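KaiC-like domain-containing protein (Pyrococcus horikoshii, PDB 3BS4) is of unknown function but contains a KaiC-like domain, related to the RecA-type ATPases, and was crystallised with an unidentified peptide bound. Local coordinates at residues 25-29 / 30-34; 35-38 / 39-43; 57-61 / 62-66; 176-179 / 180-184; 196-199 / 200-203. One frame throughout, in Å; residues are numbered along the deposited sequence.

In the fold
Contacts 1 and 2 follow each other along the chain, where it passes from strand 22-27 to helix 34-47, and they touch. Contact 2 is a buried turn of that helix, rich in apolar packing; contact 1 is a partly buried turn held mainly by polar atoms. Contact 3, where a loop enters helix 61-70, packs beside contact 2 and combines aliphatic packing with main-chain bonds. Contact 5 lies on helix 195-204, with one side against the sheet and other residues exposed, and reaches contact 1 through Tyr-202. Contact 4, about 29 Å from contact 1 between centres, stands apart: cationic side chains meet there without a clear hydrogen bond, beside the bound peptide.

Contact 1. Residues 25-29 / 30-34; sequences IHEED and ASSRG
Ser-32 folds back onto Asp-29 in the turn between strand 22-27 and helix 34-47, the place that the P-loop takes in RecA- and KaiC-type domains. The Gly-Lys pair of the Walker A pattern is retained in Gly-34 and Lys-35, but Asp-29 and Asp-36 stand where glycine and serine or threonine would be expected, so nucleotide binding cannot be taken for granted. OG of Ser-32, set between its own backbone N and carbonyl carbon (chi1 72°), reaches O of Asp-29 at 2.8 Å, nearly in line with the C=O bond, and is also hydrogen-bonded to Thr-211 OG1. The backbone N of Ser-32 approaches the same oxygen, Asp-29 O, at 3.1 Å from above the carbonyl plane, so one acceptor is gripped from two directions. The carboxylate of Asp-29 curls over the turn too, but its OD2 receives just a weak bond from Ser-32 N and has a firmer partner in Ser-213.

Glu-27 approaches from the strand. With CG opposite the backbone N (chi1 -180°), its extended chain passes Ser-32, Glu-27 CG lying 3.3 Å from Ser-32 OG. Its carboxylate arrives at the start of the helix, where OE2 accepts from the backbone N of Lys-35. Farther down the strand, Ile-25 meets Gly-34 through CG2. A water bridges the turn, donating to Glu-27 OE2 at 2.7 Å and to Ala-30 O at 2.8 Å.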
loop_
_atom_site.group_PDB
_atom_site.type_symbol
_atom_site.label_atom_id
_atom_site.label_comp_id
_atom_site.label_asym_id
_atom_site.label_seq_id
_atom_site.Cartn_x
_atom_site.Cartn_y
_atom_site.Cartn_z
ATOM N N ILE A 25 2.489 2.860 -6.316
ATOM C CA ILE A 25 1.499 3.655 -7.038
ATOM C C ILE A 25 1.856 5.102 -6.701
ATOM O O ILE A 25 1.693 5.556 -5.553
ATOM C CB ILE A 25 0.038 3.363 -6.580
ATOM C CG1 ILE A 25 -0.315 1.873 -6.750
ATOM C CG2 ILE A 25 -0.910 4.269 -7.355
ATOM C CD1 ILE A 25 -0.072 1.316 -8.114
ATOM N N HIS A 26 2.383 5.814 -7.689
ATOM C CA HIS A 26 2.726 7.220 -7.522
ATOM C C HIS A 26 1.593 8.079 -8.068
ATOM O O HIS A 26 1.451 8.230 -9.303
ATOM C CB HIS A 26 4.041 7.535 -8.211
ATOM C CG HIS A 26 4.448 8.976 -8.094
ATOM N ND1 HIS A 26 5.362 9.562 -8.945
ATOM C CD2 HIS A 26 4.054 9.950 -7.232
ATOM C CE1 HIS A 26 5.511 10.834 -8.616
ATOM N NE2 HIS A 26 4.733 11.093 -7.577
ATOM N N GLU A 27 0.779 8.622 -7.159
ATOM C CA GLU A 27 -0.334 9.506 -7.542
ATOM C C GLU A 27 0.272 10.907 -7.647
ATOM O O GLU A 27 0.438 11.585 -6.630
ATOM C CB GLU A 27 -1.475 9.451 -6.510
ATOM C CG GLU A 27 -2.653 10.365 -6.898
ATOM C CD GLU A 27 -3.681 10.580 -5.787
ATOM O OE1 GLU A 27 -3.344 11.280 -4.800
ATOM O OE2 GLU A 27 -4.841 10.104 -5.901
ATOM N N GLU A 28 0.653 11.314 -8.854
ATOM C CA GLU A 28 1.411 12.566 -9.021
ATOM C C GLU A 28 0.595 13.823 -8.650
ATOM O O GLU A 28 1.143 14.821 -8.135
ATOM C CB GLU A 28 1.955 12.658 -10.442
ATOM C CG GLU A 28 2.934 13.795 -10.656
ATOM C CD GLU A 28 3.460 13.796 -12.071
ATOM O OE1 GLU A 28 2.646 13.921 -13.013
ATOM O OE2 GLU A 28 4.687 13.653 -12.237
ATOM N N ASP A 29 -0.702 13.782 -8.932
ATOM C CA ASP A 29 -1.610 14.859 -8.516
ATOM C C ASP A 29 -2.931 14.304 -8.004
ATOM O O ASP A 29 -3.391 13.232 -8.432
ATOM C CB ASP A 29 -1.840 15.860 -9.644
ATOM C CG ASP A 29 -2.546 15.247 -10.831
ATOM O OD1 ASP A 29 -1.848 14.874 -11.798
ATOM O OD2 ASP A 29 -3.789 15.131 -10.784
ATOM N N ALA A 30 -3.562 15.041 -7.088
ATOM C CA ALA A 30 -4.735 14.553 -6.418
ATOM C C ALA A 30 -5.916 14.329 -7.350
ATOM O O ALA A 30 -6.688 13.410 -7.132
ATOM C CB ALA A 30 -5.141 15.495 -5.243
ATOM N N SER A 31 -6.040 15.160 -8.387
ATOM C CA SER A 31 -7.175 15.052 -9.308
ATOM C C SER A 31 -7.147 13.734 -10.065
ATOM O O SER A 31 -8.178 13.268 -10.524
ATOM C CB SER A 31 -7.192 16.222 -10.309
ATOM O OG SER A 31 -7.307 17.456 -9.616
ATOM N N SER A 32 -5.977 13.111 -10.173
ATOM C CA SER A 32 -5.903 11.847 -10.933
ATOM C C SER A 32 -6.665 10.698 -10.274
ATOM O O SER A 32 -6.999 9.712 -10.936
ATOM C CB SER A 32 -4.448 11.433 -11.155
ATOM O OG SER A 32 -3.853 10.972 -9.944
ATOM N N ARG A 33 -6.892 10.805 -8.964
ATOM C CA ARG A 33 -7.558 9.751 -8.201
ATOM C C ARG A 33 -6.833 8.398 -8.262
ATOM O O ARG A 33 -7.454 7.352 -8.117
ATOM C CB ARG A 33 -9.023 9.609 -8.624
ATOM C CG ARG A 33 -9.862 10.799 -8.182
ATOM C CD ARG A 33 -11.291 10.716 -8.698
ATOM N NE ARG A 33 -11.993 9.541 -8.177
ATOM C CZ ARG A 33 -13.168 9.105 -8.623
ATOM N NH1 ARG A 33 -13.802 9.744 -9.604
ATOM N NH2 ARG A 33 -13.705 8.023 -8.085
ATOM N N GLY A 34 -5.512 8.417 -8.459
ATOM C CA GLY A 34 -4.732 7.180 -8.383
ATOM C C GLY A 34 -4.907 6.465 -7.049
ATOM O O GLY A 34 -4.849 5.246 -6.967
HETATM O O HOH W 1 -6.849 11.640 -5.026
#

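Contact 2. Residues 35-38 / 39-43; sequences KDIL and FYILS
The Phe-39 ring meets Lys-35 with its edge rather than a face: CG of Lys-35 lies in the ring plane, 3.6 Å from Phe-39 CE2. Also near that plane is the carbonyl oxygen of Lys-35, 3.3 Å from Phe-39 CD2. The two side chains run side by side in the same direction, and the lysine, bent at CD (chi3 50°), carries NZ on past the ring to Tyr-59 OH and Glu-190. The Tyr-40 side chain meets Ile-37 O through its CB, at 3.3 Å, and goes on to pack against Glu-247 and Pro-248.

All this belongs to one stretch of alpha helix, the one that follows the P-loop position in the RecA-like fold. Regular i to i+4 bonds carry it, among them Leu-42 N to Leu-38 O at 2.9 Å. Leu-38 and Ile-41 pack on Phe-186 of the central sheet, and Ile-41 CD1 also reaches Ile-37 CG2 at 4.3 Å. Elsewhere on the helix Asp-36 makes salt bridges with Arg-33 and Arg-70, while Ser-43 OG donates to Tyr-40 O.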
loop_
_atom_site.group_PDB
_atom_site.type_symbol
_atom_site.label_atom_id
_atom_site.label_comp_id
_atom_site.label_asym_id
_atom_site.label_seq_id
_atom_site.Cartn_x
_atom_site.Cartn_y
_atom_site.Cartn_z
ATOM N N LYS A 35 -5.133 7.232 -5.997
ATOM C CA LYS A 35 -5.390 6.655 -4.678
ATOM C C LYS A 35 -6.626 5.760 -4.716
ATOM O O LYS A 35 -6.654 4.681 -4.109
ATOM C CB LYS A 35 -5.536 7.787 -3.645
ATOM C CG LYS A 35 -5.976 7.399 -2.252
ATOM C CD LYS A 35 -5.787 8.547 -1.253
ATOM C CE LYS A 35 -6.367 9.891 -1.732
ATOM N NZ LYS A 35 -6.198 10.968 -0.702
ATOM N N ASP A 36 -7.642 6.192 -5.455
ATOM C CA ASP A 36 -8.869 5.391 -5.583
ATOM C C ASP A 36 -8.636 4.090 -6.345
ATOM O O ASP A 36 -9.315 3.094 -6.092
ATOM C CB ASP A 36 -9.976 6.195 -6.272
ATOM C CG ASP A 36 -10.631 7.204 -5.351
ATOM O OD1 ASP A 36 -10.542 7.038 -4.101
ATOM O OD2 ASP A 36 -11.271 8.146 -5.890
ATOM N N ILE A 37 -7.671 4.077 -7.271
ATOM C CA ILE A 37 -7.325 2.835 -7.970
ATOM C C ILE A 37 -6.739 1.859 -6.942
ATOM O O ILE A 37 -7.091 0.670 -6.920
ATOM C CB ILE A 37 -6.338 3.058 -9.144
ATOM C CG1 ILE A 37 -7.016 3.895 -10.237
ATOM C CG2 ILE A 37 -5.892 1.731 -9.713
ATOM C CD1 ILE A 37 -6.087 4.287 -11.338
ATOM N N LEU A 38 -5.861 2.371 -6.072
ATOM C CA LEU A 38 -5.268 1.512 -5.052
ATOM C C LEU A 38 -6.309 0.998 -4.059
ATOM O O LEU A 38 -6.258 -0.187 -3.686
ATOM C CB LEU A 38 -4.124 2.209 -4.308
ATOM C CG LEU A 38 -3.324 1.237 -3.431
ATOM C CD1 LEU A 38 -2.888 -0.007 -4.204
ATOM C CD2 LEU A 38 -2.115 1.888 -2.864
ATOM N N PHE A 39 -7.235 1.858 -3.629
ATOM C CA PHE A 39 -8.301 1.388 -2.729
ATOM C C PHE A 39 -9.175 0.341 -3.413
ATOM O O PHE A 39 -9.611 -0.621 -2.785
ATOM C CB PHE A 39 -9.126 2.548 -2.174
ATOM C CG PHE A 39 -8.521 3.169 -0.940
ATOM C CD1 PHE A 39 -8.661 2.556 0.306
ATOM C CD2 PHE A 39 -7.838 4.375 -1.018
ATOM C CE1 PHE A 39 -8.109 3.133 1.467
ATOM C CE2 PHE A 39 -7.272 4.961 0.134
ATOM C CZ PHE A 39 -7.411 4.338 1.375
ATOM N N TYR A 40 -9.404 0.506 -4.709
ATOM C CA TYR A 40 -10.124 -0.520 -5.450
ATOM C C TYR A 40 -9.415 -1.872 -5.394
ATOM O O TYR A 40 -10.029 -2.887 -5.064
ATOM C CB TYR A 40 -10.336 -0.069 -6.892
ATOM C CG TYR A 40 -11.048 -1.103 -7.720
ATOM C CD1 TYR A 40 -12.433 -1.243 -7.640
ATOM C CD2 TYR A 40 -10.328 -1.963 -8.560
ATOM C CE1 TYR A 40 -13.089 -2.206 -8.390
ATOM C CE2 TYR A 40 -10.984 -2.939 -9.326
ATOM C CZ TYR A 40 -12.367 -3.044 -9.223
ATOM O OH TYR A 40 -13.023 -4.011 -9.960
ATOM N N ILE A 41 -8.122 -1.879 -5.698
ATOM C CA ILE A 41 -7.322 -3.098 -5.635
ATOM C C ILE A 41 -7.390 -3.731 -4.244
ATOM O O ILE A 41 -7.631 -4.937 -4.112
ATOM C CB ILE A 41 -5.871 -2.818 -6.063
ATOM C CG1 ILE A 41 -5.842 -2.405 -7.541
ATOM C CG2 ILE A 41 -4.979 -4.046 -5.823
ATOM C CD1 ILE A 41 -4.479 -1.962 -8.040
ATOM N N LEU A 42 -7.188 -2.910 -3.215
ATOM C CA LEU A 42 -7.270 -3.361 -1.826
ATOM C C LEU A 42 -8.628 -4.019 -1.532
ATOM O O LEU A 42 -8.691 -5.130 -0.972
ATOM C CB LEU A 42 -7.065 -2.155 -0.894
ATOM C CG LEU A 42 -7.291 -2.280 0.619
ATOM C CD1 LEU A 42 -6.548 -3.447 1.174
ATOM C CD2 LEU A 42 -6.842 -0.992 1.313
ATOM N N SER A 43 -9.707 -3.346 -1.933
ATOM C CA SER A 43 -11.045 -3.878 -1.693
ATOM C C SER A 43 -11.219 -5.240 -2.382
ATOM O O SER A 43 -11.857 -6.146 -1.825
ATOM C CB SER A 43 -12.120 -2.888 -2.148
ATOM O OG SER A 43 -12.227 -2.843 -3.559
#

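Contact 3. Residues 57-61 / 62-66; sequences ISYPL and QLIIR
Tyr-59 and Leu-63 run across each other at a slant where the loop after strand 51-56 enters helix 61-70, with CD1 of the tyrosine 3.9 Å from CD2 of the leucine. Beside them Ile-64 joins the tight part of the contact, its CD1 reaching Tyr-59 CB at 4.0 Å. The isoleucine is bent back for this (chi2 -62°), which turns its CD1 to the residue that precedes the N-cap; elsewhere the same side chain lies against Met-54 and Ser-56 of the sheet. Pro-60 occupies the N-cap. Its carbonyl oxygen accepts from Ile-64 N at 3.1 Å, the donor lying in the carbonyl plane, and receives a weak bond from Leu-63 N. The next carbonyl, Leu-61 O, accepts from Ile-65 N at 2.9 Å, and CD1 of Ile-65 approaches Leu-61 CG at 4.1 Å, both side chains also meeting Met-100.

The other side is more open to solvent. Whereas Leu-61 and Ile-64 are buried, Gln-62, bent at its second torsion, sits on the exposed surface of the helix, and the Pro-60 ring is partly exposed although it packs on Phe-90. The phenol OH of Tyr-59 is hydrogen-bonded to both Glu-190 and Lys-35 NZ, whose charges would probably polarise the hydroxyl, and it thereby ties this loop to strand 184-190 and helix 34-47.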
loop_
_atom_site.group_PDB
_atom_site.type_symbol
_atom_site.label_atom_id
_atom_site.label_comp_id
_atom_site.label_asym_id
_atom_site.label_seq_id
_atom_site.Cartn_x
_atom_site.Cartn_y
_atom_site.Cartn_z
ATOM N N ILE A 57 -0.806 5.193 7.564
ATOM C CA ILE A 57 0.153 6.227 7.940
ATOM C C ILE A 57 -0.463 7.623 7.856
ATOM O O ILE A 57 -0.220 8.468 8.723
ATOM C CB ILE A 57 1.382 6.161 6.984
ATOM C CG1 ILE A 57 2.112 4.797 7.110
ATOM C CG2 ILE A 57 2.354 7.339 7.206
ATOM C CD1 ILE A 57 2.789 4.330 5.815
ATOM N N SER A 58 -1.249 7.857 6.807
ATOM C CA SER A 58 -1.604 9.218 6.410
ATOM C C SER A 58 -2.969 9.710 6.859
ATOM O O SER A 58 -3.185 10.941 6.877
ATOM C CB SER A 58 -1.507 9.377 4.893
ATOM O OG SER A 58 -0.168 9.325 4.465
ATOM N N TYR A 59 -3.879 8.779 7.171
ATOM C CA TYR A 59 -5.285 9.128 7.429
ATOM C C TYR A 59 -5.762 8.563 8.753
ATOM O O TYR A 59 -5.348 7.466 9.150
ATOM C CB TYR A 59 -6.206 8.633 6.280
ATOM C CG TYR A 59 -5.752 9.187 4.960
ATOM C CD1 TYR A 59 -5.942 10.538 4.666
ATOM C CD2 TYR A 59 -5.028 8.398 4.059
ATOM C CE1 TYR A 59 -5.484 11.088 3.489
ATOM C CE2 TYR A 59 -4.555 8.941 2.876
ATOM C CZ TYR A 59 -4.788 10.290 2.602
ATOM O OH TYR A 59 -4.339 10.895 1.444
ATOM N N PRO A 60 -6.661 9.305 9.420
ATOM C CA PRO A 60 -7.303 8.769 10.619
ATOM C C PRO A 60 -8.011 7.462 10.288
ATOM O O PRO A 60 -8.572 7.316 9.206
ATOM C CB PRO A 60 -8.347 9.826 10.972
ATOM C CG PRO A 60 -7.934 11.084 10.257
ATOM C CD PRO A 60 -7.116 10.663 9.074
ATOM N N LEU A 61 -7.980 6.527 11.228
ATOM C CA LEU A 61 -8.646 5.252 11.049
ATOM C C LEU A 61 -10.127 5.395 10.647
ATOM O O LEU A 61 -10.618 4.681 9.787
ATOM C CB LEU A 61 -8.509 4.431 12.326
ATOM C CG LEU A 61 -9.045 3.008 12.239
ATOM C CD1 LEU A 61 -8.330 2.214 11.137
ATOM C CD2 LEU A 61 -8.929 2.341 13.602
ATOM N N GLN A 62 -10.836 6.326 11.270
ATOM C CA GLN A 62 -12.246 6.488 10.967
ATOM C C GLN A 62 -12.465 6.894 9.515
ATOM O O GLN A 62 -13.465 6.521 8.903
ATOM C CB GLN A 62 -12.898 7.480 11.936
ATOM C CG GLN A 62 -12.912 6.984 13.400
ATOM C CD GLN A 62 -13.612 5.623 13.615
ATOM O OE1 GLN A 62 -13.136 4.794 14.398
ATOM N NE2 GLN A 62 -14.745 5.405 12.942
ATOM N N LEU A 63 -11.509 7.636 8.952
ATOM C CA LEU A 63 -11.563 7.969 7.541
ATOM C C LEU A 63 -11.286 6.764 6.623
ATOM O O LEU A 63 -11.936 6.606 5.600
ATOM C CB LEU A 63 -10.618 9.139 7.223
ATOM C CG LEU A 63 -10.659 9.693 5.794
ATOM C CD1 LEU A 63 -12.076 10.112 5.367
ATOM C CD2 LEU A 63 -9.692 10.860 5.639
ATOM N N ILE A 64 -10.308 5.925 6.980
ATOM C CA ILE A 64 -10.057 4.682 6.253
ATOM C C ILE A 64 -11.311 3.808 6.234
ATOM O O ILE A 64 -11.645 3.205 5.215
ATOM C CB ILE A 64 -8.895 3.902 6.894
ATOM C CG1 ILE A 64 -7.582 4.690 6.731
ATOM C CG2 ILE A 64 -8.782 2.488 6.312
ATOM C CD1 ILE A 64 -7.153 4.915 5.266
ATOM N N ILE A 65 -11.988 3.743 7.375
ATOM C CA ILE A 65 -13.193 2.940 7.494
ATOM C C ILE A 65 -14.271 3.464 6.564
ATOM O O ILE A 65 -14.910 2.689 5.867
ATOM C CB ILE A 65 -13.689 2.887 8.950
ATOM C CG1 ILE A 65 -12.703 2.063 9.791
ATOM C CG2 ILE A 65 -15.078 2.276 9.025
ATOM C CD1 ILE A 65 -12.921 2.166 11.319
ATOM N N ARG A 66 -14.433 4.779 6.532
ATOM C CA ARG A 66 -15.428 5.409 5.662
ATOM C C ARG A 66 -15.094 5.185 4.192
ATOM O O ARG A 66 -15.965 4.853 3.376
ATOM C CB ARG A 66 -15.532 6.904 5.960
ATOM C CG ARG A 66 -16.338 7.223 7.214
ATOM C CD ARG A 66 -17.094 8.539 7.055
ATOM N NE ARG A 66 -16.200 9.689 7.155
ATOM C CZ ARG A 66 -16.348 10.821 6.472
ATOM N NH1 ARG A 66 -15.477 11.805 6.636
ATOM N NH2 ARG A 66 -17.362 10.972 5.619
#

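Contact 4. Residues 176-179 / 180-184; sequences AYKK and YPRGT
Arg-182 lays one face of its guanidinium group against CB of Tyr-177, 3.4 Å above the plane and offset toward the rim, while CE of Lys-178 sits at the edge of the same group, 3.2 Å from NH2. The arginine is extended from CG to NE and then turns at its last torsion (chi4 -99°), which presents the flat of the group to the tyrosine. Lys-178 is instead kinked along most of its length and runs at a slant past the edge of the guanidinium. The bends bring its NZ to 3.7 Å from Arg-182 NH2, a close meeting of like charges; the lysine also makes a cation-pi contact with Tyr-172.

Tyr-180, its CG anti to the carbonyl carbon (chi1 -63°), has the carbonyl oxygen of Lys-179 over one face of its ring, 3.5 Å from CG, and packs against Lys-127 and Lys-128 of helix 115-132. The backbone N of Tyr-180 is buried here without a partner in the model. Beyond the arginine contact, Tyr-177 points its OH to the backbone of the bound peptide, and Gly-183 adds backbone hydrogen bonds to it. The helix end and the loop leading to strand 184-190 thus line the place where the unidentified peptide is bound in the crystal.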
loop_
_atom_site.group_PDB
_atom_site.type_symbol
_atom_site.label_atom_id
_atom_site.label_comp_id
_atom_site.label_asym_id
_atom_site.label_seq_id
_atom_site.Cartn_x
_atom_site.Cartn_y
_atom_site.Cartn_z
ATOM N N ALA A 176 10.026 -11.733 11.372
ATOM C CA ALA A 176 8.757 -11.377 10.721
ATOM C C ALA A 176 8.779 -11.657 9.221
ATOM O O ALA A 176 7.745 -11.907 8.612
ATOM C CB ALA A 176 8.408 -9.898 10.987
ATOM N N TYR A 177 9.971 -11.602 8.628
ATOM C CA TYR A 177 10.121 -11.775 7.186
ATOM C C TYR A 177 10.833 -13.050 6.792
ATOM O O TYR A 177 10.760 -13.471 5.635
ATOM C CB TYR A 177 10.845 -10.571 6.589
ATOM C CG TYR A 177 10.121 -9.328 6.955
ATOM C CD1 TYR A 177 8.965 -8.975 6.265
ATOM C CD2 TYR A 177 10.515 -8.555 8.045
ATOM C CE1 TYR A 177 8.253 -7.876 6.601
ATOM C CE2 TYR A 177 9.784 -7.424 8.405
ATOM C CZ TYR A 177 8.644 -7.108 7.659
ATOM O OH TYR A 177 7.881 -6.016 7.946
ATOM N N LYS A 178 11.509 -13.666 7.753
ATOM C CA LYS A 178 12.306 -14.853 7.453
ATOM C C LYS A 178 11.698 -16.154 7.970
ATOM O O LYS A 178 12.005 -17.224 7.450
ATOM C CB LYS A 178 13.750 -14.672 7.947
ATOM C CG LYS A 178 14.463 -13.472 7.324
ATOM C CD LYS A 178 14.960 -13.760 5.898
ATOM C CE LYS A 178 14.748 -12.547 4.995
ATOM N NZ LYS A 178 15.798 -12.396 3.928
ATOM N N LYS A 179 10.832 -16.063 8.979
ATOM C CA LYS A 179 10.246 -17.248 9.612
ATOM C C LYS A 179 8.747 -17.431 9.305
ATOM O O LYS A 179 8.128 -18.377 9.781
ATOM C CB LYS A 179 10.495 -17.221 11.132
ATOM C CG LYS A 179 11.975 -17.447 11.563
ATOM C CD LYS A 179 12.894 -16.300 11.118
ATOM C CE LYS A 179 14.182 -16.159 11.937
ATOM N NZ LYS A 179 14.943 -14.926 11.504
ATOM N N TYR A 180 8.185 -16.525 8.500
ATOM C CA TYR A 180 6.779 -16.578 8.080
ATOM C C TYR A 180 6.694 -16.263 6.594
ATOM O O TYR A 180 7.632 -15.670 6.060
ATOM C CB TYR A 180 5.970 -15.511 8.817
ATOM C CG TYR A 180 5.927 -15.695 10.301
ATOM C CD1 TYR A 180 4.982 -16.546 10.874
ATOM C CD2 TYR A 180 6.823 -15.033 11.139
ATOM C CE1 TYR A 180 4.931 -16.744 12.244
ATOM C CE2 TYR A 180 6.779 -15.224 12.520
ATOM C CZ TYR A 180 5.821 -16.084 13.060
ATOM O OH TYR A 180 5.739 -16.286 14.419
ATOM N N PRO A 181 5.560 -16.610 5.940
ATOM C CA PRO A 181 5.361 -16.254 4.542
ATOM C C PRO A 181 5.494 -14.749 4.344
ATOM O O PRO A 181 5.129 -13.972 5.224
ATOM C CB PRO A 181 3.925 -16.692 4.270
ATOM C CG PRO A 181 3.727 -17.840 5.224
ATOM C CD PRO A 181 4.403 -17.366 6.460
ATOM N N ARG A 182 6.052 -14.365 3.205
ATOM C CA ARG A 182 6.200 -12.959 2.859
ATOM C C ARG A 182 5.001 -12.513 2.022
ATOM O O ARG A 182 4.258 -13.335 1.458
ATOM C CB ARG A 182 7.514 -12.733 2.093
ATOM C CG ARG A 182 8.766 -12.583 2.983
ATOM C CD ARG A 182 10.011 -12.285 2.119
ATOM N NE ARG A 182 11.217 -11.895 2.865
ATOM C CZ ARG A 182 11.630 -10.636 3.037
ATOM N NH1 ARG A 182 10.928 -9.617 2.543
ATOM N NH2 ARG A 182 12.751 -10.382 3.717
ATOM N N GLY A 183 4.805 -11.208 1.934
ATOM C CA GLY A 183 3.672 -10.695 1.169
ATOM C C GLY A 183 4.063 -10.025 -0.132
ATOM O O GLY A 183 5.253 -9.928 -0.477
ATOM N N THR A 184 3.036 -9.593 -0.851
ATOM C CA THR A 184 3.172 -8.747 -2.031
ATOM C C THR A 184 2.642 -7.402 -1.563
ATOM O O THR A 184 1.556 -7.325 -0.981
ATOM C CB THR A 184 2.368 -9.328 -3.193
ATOM O OG1 THR A 184 2.861 -10.657 -3.451
ATOM C CG2 THR A 184 2.525 -8.480 -4.467
#

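Contact 5. Residues 196-199 / 200-203; sequences RVLL and SVYR
Tyr-202 lies alongside Leu-198, the two side chains pointing the same way from successive turns of helix 195-204. CB of Tyr-202 starts over the end of the previous turn, 3.5 Å from Leu-198 O and 3.7 Å from Leu-199 O. A first torsion well off the usual staggered value (chi1 -93°) then tips the ring toward the leucine. CG passes the carbonyl oxygen of Leu-198, and CD1 comes closer to it, at 3.3 Å. Further out, CE1 touches the leucine itself, 3.7 Å from Leu-198 CD1 and 3.9 Å from its CG. The tip, OH, is hydrogen-bonded to His-26 ND1 on strand 22-27.

This helix of the RecA-like domain packs against the central sheet through Val-197, Leu-198 and Val-201, which meet Trp-187 or Trp-189. Leu-198 CD1 also reaches Val-201 CG2 at 4.0 Å. Regular main-chain bonds run beneath the side chains, including Tyr-202 N to Leu-198 O at 2.9 Å. Away from the sheet, Ser-200 packs on helix 157-173 and its OG is hydrogen-bonded to Arg-204 NE.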
loop_
_atom_site.group_PDB
_atom_site.type_symbol
_atom_site.label_atom_id
_atom_site.label_comp_id
_atom_site.label_asym_id
_atom_site.label_seq_id
_atom_site.Cartn_x
_atom_site.Cartn_y
_atom_site.Cartn_z
ATOM N N ARG A 196 14.209 13.632 -3.873
ATOM C CA ARG A 196 15.205 12.651 -3.424
ATOM C C ARG A 196 14.553 11.444 -2.784
ATOM O O ARG A 196 14.964 10.306 -3.019
ATOM C CB ARG A 196 16.201 13.257 -2.441
ATOM C CG ARG A 196 17.148 14.235 -3.090
ATOM C CD ARG A 196 18.297 14.558 -2.145
ATOM N NE ARG A 196 17.810 15.175 -0.915
ATOM C CZ ARG A 196 18.469 15.166 0.240
ATOM N NH1 ARG A 196 19.650 14.566 0.343
ATOM N NH2 ARG A 196 17.935 15.753 1.296
ATOM N N VAL A 197 13.553 11.680 -1.950
ATOM C CA VAL A 197 12.875 10.547 -1.311
ATOM C C VAL A 197 12.098 9.747 -2.360
ATOM O O VAL A 197 12.081 8.508 -2.350
ATOM C CB VAL A 197 11.943 10.982 -0.152
ATOM C CG1 VAL A 197 11.290 9.740 0.473
ATOM C CG2 VAL A 197 12.709 11.808 0.892
ATOM N N LEU A 198 11.464 10.454 -3.290
ATOM C CA LEU A 198 10.767 9.787 -4.373
ATOM C C LEU A 198 11.712 8.944 -5.224
ATOM O O LEU A 198 11.361 7.856 -5.664
ATOM C CB LEU A 198 10.051 10.836 -5.220
ATOM C CG LEU A 198 8.928 10.460 -6.166
ATOM C CD1 LEU A 198 7.854 9.574 -5.534
ATOM C CD2 LEU A 198 8.326 11.780 -6.678
ATOM N N LEU A 199 12.938 9.429 -5.434
ATOM C CA LEU A 199 13.950 8.652 -6.149
ATOM C C LEU A 199 14.241 7.321 -5.447
ATOM O O LEU A 199 14.357 6.280 -6.090
ATOM C CB LEU A 199 15.241 9.463 -6.226
ATOM C CG LEU A 199 16.183 9.340 -7.410
ATOM C CD1 LEU A 199 15.444 9.468 -8.763
ATOM C CD2 LEU A 199 17.276 10.410 -7.270
ATOM N N SER A 200 14.345 7.357 -4.123
ATOM C CA SER A 200 14.633 6.151 -3.348
ATOM C C SER A 200 13.486 5.158 -3.421
ATOM O O SER A 200 13.709 3.957 -3.590
ATOM C CB SER A 200 14.955 6.524 -1.895
ATOM O OG SER A 200 15.283 5.378 -1.119
ATOM N N VAL A 201 12.247 5.638 -3.312
ATOM C CA VAL A 201 11.132 4.690 -3.358
ATOM C C VAL A 201 10.924 4.125 -4.755
ATOM O O VAL A 201 10.547 2.959 -4.901
ATOM C CB VAL A 201 9.796 5.244 -2.757
ATOM C CG1 VAL A 201 9.981 5.604 -1.278
ATOM C CG2 VAL A 201 9.283 6.404 -3.554
ATOM N N TYR A 202 11.173 4.930 -5.797
ATOM C CA TYR A 202 11.142 4.380 -7.157
ATOM C C TYR A 202 12.169 3.255 -7.300
ATOM O O TYR A 202 11.892 2.197 -7.896
ATOM C CB TYR A 202 11.483 5.457 -8.185
ATOM C CG TYR A 202 10.313 6.206 -8.785
ATOM C CD1 TYR A 202 9.315 6.780 -7.983
ATOM C CD2 TYR A 202 10.229 6.390 -10.163
ATOM C CE1 TYR A 202 8.249 7.492 -8.554
ATOM C CE2 TYR A 202 9.163 7.090 -10.737
ATOM C CZ TYR A 202 8.182 7.636 -9.936
ATOM O OH TYR A 202 7.165 8.333 -10.547
ATOM N N ARG A 203 13.375 3.491 -6.786
ATOM C CA ARG A 203 14.444 2.503 -6.945
ATOM C C ARG A 203 14.104 1.202 -6.222
ATOM O O ARG A 203 14.382 0.090 -6.719
ATOM C CB ARG A 203 15.787 3.106 -6.479
ATOM C CG ARG A 203 16.954 2.112 -6.373
ATOM C CD ARG A 203 17.301 1.486 -7.725
ATOM N NE ARG A 203 17.765 2.507 -8.652
ATOM C CZ ARG A 203 18.256 2.263 -9.866
ATOM N NH1 ARG A 203 18.375 1.014 -10.318
ATOM N NH2 ARG A 203 18.651 3.277 -10.622
#